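Local coordinates for tRNA (Adenine(22)-N(1))-methyltransferase (Mycoplasma capricolum subsp. capricolum, PDB 6QE6), which probably methylates N1 of adenine 22 in tRNA, and is captured here with the cofactor product S-adenosyl-L-homocysteine, at residues Ser36-Ile42 and Thr59-Cys65; Leu72-Leu76 and Phe89-Ser93. All blocks are in the same frame, centred on the assembly; numbering follows the deposited sequence.

Contact 1: residues Ser36-Ile42 and Thr59-Cys65. Unlike the reference sequence in segment 36-42: Ala38 (reference Thr).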
# COMPACT_ATOMS: atom_id res chain seq x y z
N SER A 36 7.88 -12.39 12.44
CA SER A 36 8.74 -12.14 11.30
C SER A 36 10.19 -12.05 11.73
O SER A 36 10.48 -11.67 12.86
CB SER A 36 8.36 -10.84 10.58
OG SER A 36 7.08 -10.99 10.00
N THR A 37 11.09 -12.41 10.83
CA THR A 37 12.51 -12.22 11.11
C THR A 37 12.95 -10.80 10.78
O THR A 37 13.47 -10.08 11.64
CB THR A 37 13.35 -13.26 10.36
OG1 THR A 37 13.18 -14.54 10.98
CG2 THR A 37 14.82 -12.89 10.42
N ALA A 38 12.72 -10.36 9.54
CA ALA A 38 13.18 -9.06 9.08
C ALA A 38 12.11 -8.40 8.22
O ALA A 38 11.52 -9.05 7.35
CB ALA A 38 14.50 -9.17 8.29
N ILE A 39 11.86 -7.12 8.46
CA ILE A 39 10.98 -6.33 7.61
C ILE A 39 11.74 -5.10 7.12
O ILE A 39 12.72 -4.67 7.73
CB ILE A 39 9.67 -5.92 8.34
CG1 ILE A 39 9.96 -4.93 9.50
CG2 ILE A 39 8.90 -7.17 8.82
CD1 ILE A 39 9.84 -3.44 9.12
N ALA A 40 11.27 -4.52 6.02
CA ALA A 40 11.83 -3.27 5.53
C ALA A 40 10.71 -2.25 5.33
O ALA A 40 9.74 -2.52 4.62
CB ALA A 40 12.61 -3.49 4.24
N ASP A 41 10.84 -1.09 5.97
CA ASP A 41 9.89 0.01 5.79
C ASP A 41 10.48 0.95 4.75
O ASP A 41 11.53 1.55 4.98
CB ASP A 41 9.64 0.72 7.12
CG ASP A 41 8.43 1.66 7.07
OD1 ASP A 41 7.59 1.59 6.14
OD2 ASP A 41 8.33 2.48 8.02
N ILE A 42 9.82 1.06 3.61
CA ILE A 42 10.26 1.96 2.55
C ILE A 42 9.57 3.30 2.73
O ILE A 42 8.34 3.38 2.77
CB ILE A 42 9.95 1.37 1.17
CG1 ILE A 42 10.42 -0.09 1.10
CG2 ILE A 42 10.59 2.23 0.09
CD1 ILE A 42 11.92 -0.27 1.38
N THR A 59 8.63 -8.26 14.64
CA THR A 59 9.80 -8.55 13.83
C THR A 59 11.02 -8.55 14.74
O THR A 59 11.04 -7.89 15.78
CB THR A 59 9.95 -7.52 12.67
OG1 THR A 59 10.96 -7.97 11.76
CG2 THR A 59 10.34 -6.18 13.19
N LYS A 60 12.04 -9.33 14.35
CA LYS A 60 13.28 -9.38 15.11
C LYS A 60 14.19 -8.22 14.73
O LYS A 60 14.84 -7.63 15.59
CB LYS A 60 13.99 -10.72 14.90
CG LYS A 60 13.23 -11.94 15.36
CD LYS A 60 13.13 -12.02 16.88
CE LYS A 60 12.51 -13.34 17.34
NZ LYS A 60 12.40 -13.38 18.82
N ILE A 61 14.27 -7.90 13.44
CA ILE A 61 15.00 -6.72 12.99
C ILE A 61 14.16 -5.95 11.97
O ILE A 61 13.18 -6.45 11.41
CB ILE A 61 16.39 -7.06 12.42
CG1 ILE A 61 16.28 -7.83 11.11
CG2 ILE A 61 17.24 -7.82 13.43
CD1 ILE A 61 17.49 -7.63 10.22
N ALA A 62 14.56 -4.70 11.74
CA ALA A 62 13.89 -3.87 10.74
C ALA A 62 14.91 -3.04 9.99
O ALA A 62 15.87 -2.52 10.58
CB ALA A 62 12.83 -2.96 11.38
N TYR A 63 14.71 -2.93 8.69
CA TYR A 63 15.40 -1.96 7.85
C TYR A 63 14.51 -0.73 7.68
O TYR A 63 13.39 -0.83 7.16
CB TYR A 63 15.73 -2.59 6.50
CG TYR A 63 16.63 -3.78 6.61
CD1 TYR A 63 17.95 -3.65 7.05
CD2 TYR A 63 16.18 -5.03 6.28
CE1 TYR A 63 18.78 -4.76 7.14
CE2 TYR A 63 17.00 -6.13 6.37
CZ TYR A 63 18.29 -6.00 6.79
OH TYR A 63 19.07 -7.15 6.86
N ALA A 64 14.99 0.42 8.12
CA ALA A 64 14.22 1.67 8.09
C ALA A 64 14.81 2.55 6.99
O ALA A 64 15.83 3.21 7.19
CB ALA A 64 14.24 2.36 9.45
N CYS A 65 14.15 2.57 5.84
CA CYS A 65 14.71 3.08 4.59
C CYS A 65 14.04 4.37 4.16
O CYS A 65 12.82 4.52 4.30
CB CYS A 65 14.58 2.06 3.46
SG CYS A 65 14.80 0.33 3.96
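The ring of Tyr63 has Ala40 CB at its edge, near the ring plane, while Ala38 CB and the carbonyl oxygen of Ile39 approach it obliquely. Ala40 CB also lies 4.0 Å from Tyr63 CB. The polar ends of the flat groups are tied down beyond the strand pair: the phenol hydroxyl by a hydrogen bond to the backbone N of Leu105, and the carboxylate of Asp41 by two threonines, OD2 bonding Thr44 OG1 and OD1 bonding Thr111 OG1, which fixes how the group is rotated. On the face that carries Tyr63, Ala38 CB rests 3.6 Å from Ile61 CG1, and Ile42 CD1 meets Cys65 SG at 3.9 Å. On the opposite face Ile39 packs on Thr59, the two side chains roughly perpendicular, with Ile39 CG2 lying 3.7 Å from Thr59 OG1. A chi1 of 67° also swings Ile39 CG1 over Thr59. Farther out, Ile39 CD1 touches Ala62 CB at 3.8 Å, and helix 48-55 packs over this side through Pro50, Leu53 and Val54. Thr59 OG1 reaches forward along its own segment and donates to Ile61 O at 2.7 Å, an oxygen that also receives a weak bond from Ile39 N. The backbones are stitched in parallel register: Tyr63 N reaches Ile39 O at 2.8 Å with an N-H...O angle of 171°, Asp41 N donates to Tyr63 O and Cys65 N to Asp41 O. At the start, where both segments turn a corner, Lys60 N makes weak bonds to the carbonyls of Ser36 and Thr37, whereas Ile61 N binds Thr37 O firmly at 2.9 Å. This parallel pairing joins the two strands of a beta-alpha-beta unit, strand 36-42, helix 48-55 and strand 59-66, in the Rossmann-like methyltransferase fold.

Contact 2: residues Leu72-Leu76 and Phe89-Ser93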
# COMPACT_ATOMS: atom_id res chain seq x y z
N LEU A 72 15.90 10.56 7.83
CA LEU A 72 16.65 9.41 8.32
C LEU A 72 17.50 9.76 9.53
O LEU A 72 17.73 8.91 10.40
CB LEU A 72 17.50 8.87 7.18
CG LEU A 72 17.57 7.36 6.98
CD1 LEU A 72 16.24 6.68 7.23
CD2 LEU A 72 18.05 7.08 5.57
N ASN A 73 17.96 11.02 9.63
CA ASN A 73 18.71 11.45 10.81
C ASN A 73 17.82 11.45 12.06
O ASN A 73 18.27 11.08 13.15
CB ASN A 73 19.29 12.84 10.60
CG ASN A 73 20.32 12.88 9.51
OD1 ASN A 73 21.23 12.06 9.47
ND2 ASN A 73 20.19 13.85 8.61
N ILE A 74 16.58 11.91 11.91
CA ILE A 74 15.62 11.85 13.01
C ILE A 74 15.30 10.40 13.35
O ILE A 74 15.17 10.03 14.52
CB ILE A 74 14.36 12.64 12.63
CG1 ILE A 74 14.78 13.99 12.05
CG2 ILE A 74 13.42 12.75 13.83
CD1 ILE A 74 13.67 14.76 11.37
N ALA A 75 15.17 9.55 12.32
CA ALA A 75 14.90 8.14 12.54
C ALA A 75 15.98 7.50 13.39
O ALA A 75 15.68 6.72 14.30
CB ALA A 75 14.77 7.42 11.21
N LEU A 76 17.24 7.81 13.11
CA LEU A 76 18.32 7.18 13.86
C LEU A 76 18.30 7.62 15.32
O LEU A 76 18.45 6.80 16.23
CB LEU A 76 19.67 7.50 13.20
CG LEU A 76 20.90 6.83 13.80
CD1 LEU A 76 20.82 5.35 13.51
CD2 LEU A 76 22.15 7.39 13.21
N PHE A 89 17.96 -0.65 11.59
CA PHE A 89 19.10 -0.14 10.83
C PHE A 89 18.58 0.84 9.80
O PHE A 89 17.70 0.50 9.00
CB PHE A 89 19.85 -1.29 10.13
CG PHE A 89 20.27 -2.38 11.07
CD1 PHE A 89 21.42 -2.25 11.83
CD2 PHE A 89 19.51 -3.53 11.21
CE1 PHE A 89 21.80 -3.25 12.72
CE2 PHE A 89 19.89 -4.54 12.10
CZ PHE A 89 21.03 -4.40 12.85
N THR A 90 19.11 2.06 9.80
CA THR A 90 18.69 3.03 8.80
C THR A 90 19.43 2.79 7.50
O THR A 90 20.63 2.52 7.49
CB THR A 90 18.91 4.46 9.29
OG1 THR A 90 20.18 4.54 9.94
CG2 THR A 90 17.81 4.88 10.26
N ILE A 91 18.69 2.88 6.39
CA ILE A 91 19.23 2.68 5.05
C ILE A 91 18.76 3.83 4.17
O ILE A 91 17.55 4.07 4.04
CB ILE A 91 18.80 1.34 4.45
CG1 ILE A 91 19.14 0.16 5.37
CG2 ILE A 91 19.39 1.16 3.04
CD1 ILE A 91 20.60 0.02 5.68
N LEU A 92 19.70 4.53 3.55
CA LEU A 92 19.40 5.56 2.57
C LEU A 92 19.33 4.93 1.18
O LEU A 92 20.33 4.37 0.71
CB LEU A 92 20.47 6.65 2.62
CG LEU A 92 20.40 7.71 1.53
CD1 LEU A 92 19.23 8.66 1.78
CD2 LEU A 92 21.70 8.45 1.46
N SER A 93 18.17 5.01 0.53
CA SER A 93 17.98 4.26 -0.71
C SER A 93 16.72 4.73 -1.42
O SER A 93 15.71 5.04 -0.79
CB SER A 93 17.87 2.74 -0.42
OG SER A 93 17.75 1.97 -1.60
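Leu72 and Thr90 bring helix 69-81 against strand 88-92, the second half of a beta-alpha-beta crossover in the Rossmann-like sheet; the helix and strand segments run nearly antiparallel, at 172°, with their axes 8.9 Å apart. Apolar contacts hold the two together. The side chains of Leu72 and Thr90 run alongside each other but point opposite ways, the CD1 branch of the leucine lying 3.9 Å from Thr90 CG2, while Ala75 CB approaches the same methyl from the next turn of the helix. The second branch of Leu72, CD2, reaches farther along the strand to Leu92 CB at 3.8 Å. Strand-side hydrogen bonds come from a different neighbour: Ile91 is bonded through its backbone to Ala64 and Asp66 of strand 59-66. Carbon-to-oxygen contacts make a last group. Leu72 CD2 comes 3.4 Å from the carbonyl oxygen of Ile91, a van der Waals approach to the strand backbone. In Thr90 a chi1 of 42° tucks the hydroxyl against its own backbone, on the side facing Leu76; the Leu76 side chain lies perpendicular to that of Thr90 and brings CD1 to 3.7 Å from OG1.

Strand 59-66 is the shared element: it pairs with 36-42 in contact 1 and, through its other edge, with the strand of contact 2. The centres of the two contacts are 12 Å apart. Ala64 N lies 2.9 Å from Phe89 O and Ala62 O lies 3.0 Å from Phe89 N, both probable hydrogen bonds, while Leu72 CD1 packs 3.5 Å from Ala64 O. Consecutive crossovers therefore place three parallel strands side by side. The cofactor product lies at their C-terminal ends: Ile42 of contact 1 and Ser93 of contact 2 both touch S-adenosyl-L-homocysteine, and Asp66, immediately after Cys65, is one of its binding residues and also touches Leu72.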